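Local structure of dihydropyrimidinase (Brevibacillus agri, 3SFW) at residues G53-H58 and F376-Q381; T86-D91 and D390-L395. The protein probably catalyses, with two zinc ions, the reversible hydrolytic ring opening of dihydropyrimidines, as in other dihydropyrimidinases of the amidohydrolase family. All coordinates share one frame; numbering follows the deposited sequence.

Contact 1: residues G53-H58 and F376-Q381; sequences GGIDPH and FGMFPQ. With ZN (zinc ion), chain F.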
loop_
_atom_site.group_PDB
_atom_site.type_symbol
_atom_site.label_atom_id
_atom_site.label_comp_id
_atom_site.label_asym_id
_atom_site.label_seq_id
_atom_site.Cartn_x
_atom_site.Cartn_y
_atom_site.Cartn_z
ATOM N N GLY A 53 -30.409 -19.590 11.979
ATOM C CA GLY A 53 -31.025 -18.299 12.320
ATOM C C GLY A 53 -29.950 -17.247 12.294
ATOM O O GLY A 53 -28.846 -17.480 12.783
ATOM N N GLY A 54 -30.270 -16.061 11.765
ATOM C CA GLY A 54 -29.309 -14.958 11.829
ATOM C C GLY A 54 -28.917 -14.637 13.265
ATOM O O GLY A 54 -29.697 -14.808 14.161
ATOM N N ILE A 55 -27.667 -14.207 13.482
ATOM C CA ILE A 55 -27.244 -13.748 14.818
ATOM C C ILE A 55 -26.769 -12.339 14.602
ATOM O O ILE A 55 -25.903 -12.097 13.762
ATOM C CB ILE A 55 -26.067 -14.590 15.362
ATOM C CG1 ILE A 55 -26.491 -16.073 15.455
ATOM C CG2 ILE A 55 -25.596 -14.031 16.745
ATOM C CD1 ILE A 55 -25.313 -16.992 15.815
ATOM N N ASP A 56 -27.470 -11.375 15.210
ATOM C CA ASP A 56 -27.136 -9.971 15.035
ATOM C C ASP A 56 -26.283 -9.492 16.186
ATOM O O ASP A 56 -26.759 -9.429 17.302
ATOM C CB ASP A 56 -28.428 -9.129 15.018
ATOM C CG ASP A 56 -28.185 -7.669 14.597
ATOM O OD1 ASP A 56 -27.042 -7.183 14.630
ATOM O OD2 ASP A 56 -29.175 -6.989 14.233
ATOM N N PRO A 57 -24.984 -9.280 15.944
ATOM C CA PRO A 57 -24.098 -8.945 17.047
ATOM C C PRO A 57 -24.150 -7.457 17.423
ATOM O O PRO A 57 -23.255 -6.986 18.143
ATOM C CB PRO A 57 -22.703 -9.221 16.478
ATOM C CG PRO A 57 -22.845 -8.937 14.964
ATOM C CD PRO A 57 -24.255 -9.500 14.672
ATOM N N HIS A 58 -25.091 -6.704 16.866
ATOM C CA HIS A 58 -25.009 -5.253 17.034
ATOM C C HIS A 58 -26.381 -4.616 17.252
ATOM O O HIS A 58 -27.008 -4.110 16.316
ATOM C CB HIS A 58 -24.257 -4.612 15.858
ATOM C CG HIS A 58 -23.812 -3.199 16.118
ATOM N ND1 HIS A 58 -22.685 -2.660 15.529
ATOM C CD2 HIS A 58 -24.294 -2.249 16.963
ATOM C CE1 HIS A 58 -22.505 -1.426 15.981
ATOM N NE2 HIS A 58 -23.467 -1.160 16.855
ATOM N N PHE A 376 -17.986 -14.356 18.490
ATOM C CA PHE A 376 -18.615 -13.955 19.763
ATOM C C PHE A 376 -18.863 -15.118 20.732
ATOM O O PHE A 376 -19.499 -14.948 21.768
ATOM C CB PHE A 376 -19.902 -13.163 19.466
ATOM C CG PHE A 376 -19.588 -11.789 18.924
ATOM C CD1 PHE A 376 -19.020 -10.834 19.765
ATOM C CD2 PHE A 376 -19.689 -11.513 17.557
ATOM C CE1 PHE A 376 -18.628 -9.574 19.261
ATOM C CE2 PHE A 376 -19.369 -10.238 17.055
ATOM C CZ PHE A 376 -18.753 -9.294 17.885
ATOM N N GLY A 377 -18.246 -16.259 20.456
ATOM C CA GLY A 377 -18.166 -17.329 21.512
ATOM C C GLY A 377 -19.492 -18.050 21.725
ATOM O O GLY A 377 -19.828 -18.462 22.853
ATOM N N MET A 378 -20.262 -18.196 20.643
ATOM C CA MET A 378 -21.602 -18.820 20.718
ATOM C C MET A 378 -21.626 -20.061 19.840
ATOM O O MET A 378 -22.660 -20.615 19.632
ATOM C CB MET A 378 -22.699 -17.833 20.175
ATOM C CG MET A 378 -22.842 -16.534 21.036
ATOM S SD MET A 378 -23.625 -15.138 20.120
ATOM C CE MET A 378 -25.314 -15.680 20.155
ATOM N N PHE A 379 -20.475 -20.490 19.319
ATOM C CA PHE A 379 -20.452 -21.589 18.333
ATOM C C PHE A 379 -19.914 -22.828 19.072
ATOM O O PHE A 379 -18.964 -22.712 19.839
ATOM C CB PHE A 379 -19.492 -21.240 17.179
ATOM C CG PHE A 379 -19.549 -22.227 16.034
ATOM C CD1 PHE A 379 -18.606 -23.245 15.926
ATOM C CD2 PHE A 379 -20.587 -22.149 15.102
ATOM C CE1 PHE A 379 -18.703 -24.194 14.868
ATOM C CE2 PHE A 379 -20.686 -23.080 14.100
ATOM C CZ PHE A 379 -19.732 -24.080 13.969
ATOM N N PRO A 380 -20.464 -24.020 18.799
ATOM C CA PRO A 380 -21.451 -24.336 17.782
ATOM C C PRO A 380 -22.863 -24.414 18.349
ATOM O O PRO A 380 -23.744 -24.865 17.641
ATOM C CB PRO A 380 -21.051 -25.770 17.330
ATOM C CG PRO A 380 -20.484 -26.391 18.582
ATOM C CD PRO A 380 -19.812 -25.238 19.346
ATOM N N GLN A 381 -23.090 -23.971 19.585
ATOM C CA GLN A 381 -24.482 -23.950 20.114
ATOM C C GLN A 381 -25.404 -23.192 19.126
ATOM O O GLN A 381 -26.534 -23.641 18.808
ATOM C CB GLN A 381 -24.561 -23.246 21.501
ATOM C CG GLN A 381 -26.023 -23.120 21.990
ATOM C CD GLN A 381 -26.236 -22.263 23.268
ATOM O OE1 GLN A 381 -27.373 -22.018 23.667
ATOM N NE2 GLN A 381 -25.163 -21.793 23.873
HETATM ZN ZN ZN F . -23.960 0.708 17.780
#

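Contact 2: residues T86-D91 and D390-L395; sequences TTSIVD and DADIVL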
loop_
_atom_site.group_PDB
_atom_site.type_symbol
_atom_site.label_atom_id
_atom_site.label_comp_id
_atom_site.label_asym_id
_atom_site.label_seq_id
_atom_site.Cartn_x
_atom_site.Cartn_y
_atom_site.Cartn_z
ATOM N N THR A 86 -33.822 -13.421 12.299
ATOM C CA THR A 86 -32.697 -13.382 13.252
ATOM C C THR A 86 -33.167 -14.039 14.556
ATOM O O THR A 86 -34.198 -13.663 15.117
ATOM C CB THR A 86 -32.223 -11.919 13.470
ATOM O OG1 THR A 86 -31.542 -11.477 12.290
ATOM C CG2 THR A 86 -31.269 -11.797 14.678
ATOM N N THR A 87 -32.426 -15.044 15.015
ATOM C CA THR A 87 -32.799 -15.821 16.180
ATOM C C THR A 87 -31.970 -15.548 17.470
ATOM O O THR A 87 -32.313 -16.077 18.558
ATOM C CB THR A 87 -32.815 -17.345 15.869
ATOM O OG1 THR A 87 -31.556 -17.707 15.299
ATOM C CG2 THR A 87 -33.916 -17.689 14.869
ATOM N N SER A 88 -30.836 -14.828 17.349
ATOM C CA SER A 88 -30.054 -14.434 18.525
ATOM C C SER A 88 -29.555 -13.030 18.293
ATOM O O SER A 88 -29.274 -12.644 17.133
ATOM C CB SER A 88 -28.829 -15.369 18.667
ATOM O OG SER A 88 -29.269 -16.578 19.208
ATOM N N ILE A 89 -29.432 -12.254 19.370
ATOM C CA ILE A 89 -28.829 -10.946 19.295
ATOM C C ILE A 89 -27.750 -10.805 20.347
ATOM O O ILE A 89 -27.735 -11.555 21.350
ATOM C CB ILE A 89 -29.878 -9.782 19.560
ATOM C CG1 ILE A 89 -30.500 -9.913 20.970
ATOM C CG2 ILE A 89 -30.991 -9.790 18.490
ATOM C CD1 ILE A 89 -31.317 -8.685 21.348
ATOM N N VAL A 90 -26.854 -9.841 20.136
ATOM C CA VAL A 90 -25.898 -9.517 21.177
ATOM C C VAL A 90 -25.947 -8.018 21.323
ATOM O O VAL A 90 -25.657 -7.260 20.349
ATOM C CB VAL A 90 -24.452 -10.003 20.860
ATOM C CG1 VAL A 90 -23.608 -9.944 22.166
ATOM C CG2 VAL A 90 -24.486 -11.488 20.315
ATOM N N ASP A 91 -26.451 -7.592 22.484
ATOM C CA ASP A 91 -26.791 -6.185 22.721
ATOM C C ASP A 91 -25.710 -5.488 23.560
ATOM O O ASP A 91 -25.082 -6.109 24.416
ATOM C CB ASP A 91 -28.134 -6.174 23.481
ATOM C CG ASP A 91 -28.800 -4.813 23.472
ATOM O OD1 ASP A 91 -28.529 -4.031 24.399
ATOM O OD2 ASP A 91 -29.587 -4.551 22.510
ATOM N N ASP A 390 -28.371 -25.902 18.786
ATOM C CA ASP A 390 -29.755 -25.452 19.090
ATOM C C ASP A 390 -30.508 -25.385 17.762
ATOM O O ASP A 390 -29.964 -24.954 16.734
ATOM C CB ASP A 390 -29.726 -24.056 19.718
ATOM C CG ASP A 390 -29.341 -24.063 21.180
ATOM O OD1 ASP A 390 -29.018 -25.151 21.739
ATOM O OD2 ASP A 390 -29.271 -22.947 21.772
ATOM N N ALA A 391 -31.784 -25.772 17.789
ATOM C CA ALA A 391 -32.586 -25.801 16.605
ATOM C C ALA A 391 -33.095 -24.374 16.363
ATOM O O ALA A 391 -34.261 -24.078 16.607
ATOM C CB ALA A 391 -33.768 -26.778 16.834
ATOM N N ASP A 392 -32.204 -23.522 15.867
ATOM C CA ASP A 392 -32.503 -22.109 15.612
ATOM C C ASP A 392 -32.428 -21.984 14.093
ATOM O O ASP A 392 -31.323 -22.021 13.484
ATOM C CB ASP A 392 -31.421 -21.201 16.235
ATOM C CG ASP A 392 -31.533 -21.057 17.750
ATOM O OD1 ASP A 392 -32.155 -21.925 18.431
ATOM O OD2 ASP A 392 -30.872 -20.122 18.257
ATOM N N ILE A 393 -33.590 -22.069 13.455
ATOM C CA ILE A 393 -33.660 -22.328 12.044
ATOM C C ILE A 393 -34.695 -21.399 11.409
ATOM O O ILE A 393 -35.766 -21.165 11.973
ATOM C CB ILE A 393 -34.074 -23.813 11.806
ATOM C CG1 ILE A 393 -32.978 -24.720 12.357
ATOM C CG2 ILE A 393 -34.336 -24.094 10.242
ATOM C CD1 ILE A 393 -33.365 -26.200 12.375
ATOM N N VAL A 394 -34.382 -20.915 10.210
ATOM C CA VAL A 394 -35.303 -20.074 9.443
ATOM C C VAL A 394 -35.735 -20.821 8.197
ATOM O O VAL A 394 -34.890 -21.353 7.459
ATOM C CB VAL A 394 -34.618 -18.754 9.042
ATOM C CG1 VAL A 394 -35.547 -17.920 8.165
ATOM C CG2 VAL A 394 -34.233 -17.978 10.303
ATOM N N LEU A 395 -37.054 -20.862 7.943
ATOM C CA LEU A 395 -37.545 -21.332 6.675
ATOM C C LEU A 395 -37.726 -20.113 5.781
ATOM O O LEU A 395 -38.514 -19.214 6.115
ATOM C CB LEU A 395 -38.903 -22.047 6.863
ATOM C CG LEU A 395 -38.918 -23.303 7.749
ATOM C CD1 LEU A 395 -40.173 -24.145 7.463
ATOM C CD2 LEU A 395 -37.710 -24.095 7.655
HETATM O O HOH W 1 -29.490 -18.267 16.951
HETATM O O HOH W 2 -32.638 -18.438 19.698
#

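Contact 1: residues G53-H58 and F376-Q381
Pro57 and Phe376 approach with their CA atoms 7.9 Å apart, and Ile55 and Met378 with theirs 9.6 Å apart, so side chains alone bridge a barrel strand and a loop. The strand, 49-59, belongs to the TIM-like barrel of the amidohydrolase fold. The loop leaves helix 361-376 through a Schellman motif, in which Gly377 has positive phi. Two apolar pairs make the contact, and both are buried. In the first, the CG2 branch of Ile55 lies 3.8 Å from the methyl CE of Met378. With CG1 beside the backbone N (chi1 -59°), CG2 lies anti to that N and is the branch that meets the methionine. A bend at chi3 (76°) turns CE toward this branch, and the two side chains pass in opposite directions. In the second pair, CB of Pro57 meets the Phe376 ring obliquely, 3.5 Å from CE2. Tyr236 packs edge-to-face with the same ring. Val372 of the helix touches both Ile55 and Pro57. The residue after Pro57, His58, is a zinc ligand. Asp56 OD1 accepts from His58 N in an Asx turn, from above the carboxylate plane. His60, Asp315 and the carboxylated Lys150 share the zinc ion that His58 NE2 binds at 2.1 Å.

Contact 2: residues T86-D91 and D390-L395
A water-bridged polar contact joins the start of barrel strand 86-93 to the turn that leads into strand 393-403. Thr87 and Asp392 meet here, with their CA atoms 6.3 Å apart. No direct hydrogen bond crosses between the segments. The closest touch is Thr87 OG1 against CB of Asp392, at 3.6 Å. Thr87 OG1 sits between its own backbone N and carbonyl carbon (chi1 53°), and from there it reaches a bridging water. That water is 2.7 Å from Thr87 OG1 and 2.8 Å from Ser88 OG. It donates to Asp392 OD2 at 2.7 Å. A second water donates to Thr87 O at 2.6 Å and also to Asp392 OD2, at 2.8 Å. The buried carboxylate oxygen thus receives two water protons, and Lys382 NZ adds a salt bridge to it. These partners would be expected to favour the charged form of Asp392. Its other oxygen, OD1, accepts from Arg433 N, so both ends of the carboxylate are held. Asp392 follows Ala391, the centre of an inverse gamma turn. Strand 49-59 runs beside 86-93 and also pairs with 393-403, while strand 119-124 flanks 86-93 on its other edge and helix 74-83 packs against Thr86 and Ile89.

The centres of contacts 1 and 2 are about 8 Å apart, and the two touch directly. Their segments alternate along the chain: 53-58, 86-91, 376-381, then 390-395. Residues 53-58 and 86-91 lie on neighbouring parallel strands. Gly54 O to Thr87 N and Asp56 O to Val90 N, both 2.9 Å, are probable hydrogen bonds between them. Gly53 of contact 1 also bonds to Asp392 of contact 2 through the backbone. Met378 of contact 1 touches Ser88 and Val90 of contact 2. Together the contacts tie two early barrel strands to late parts of the chain, and only contact 1 includes a zinc ligand.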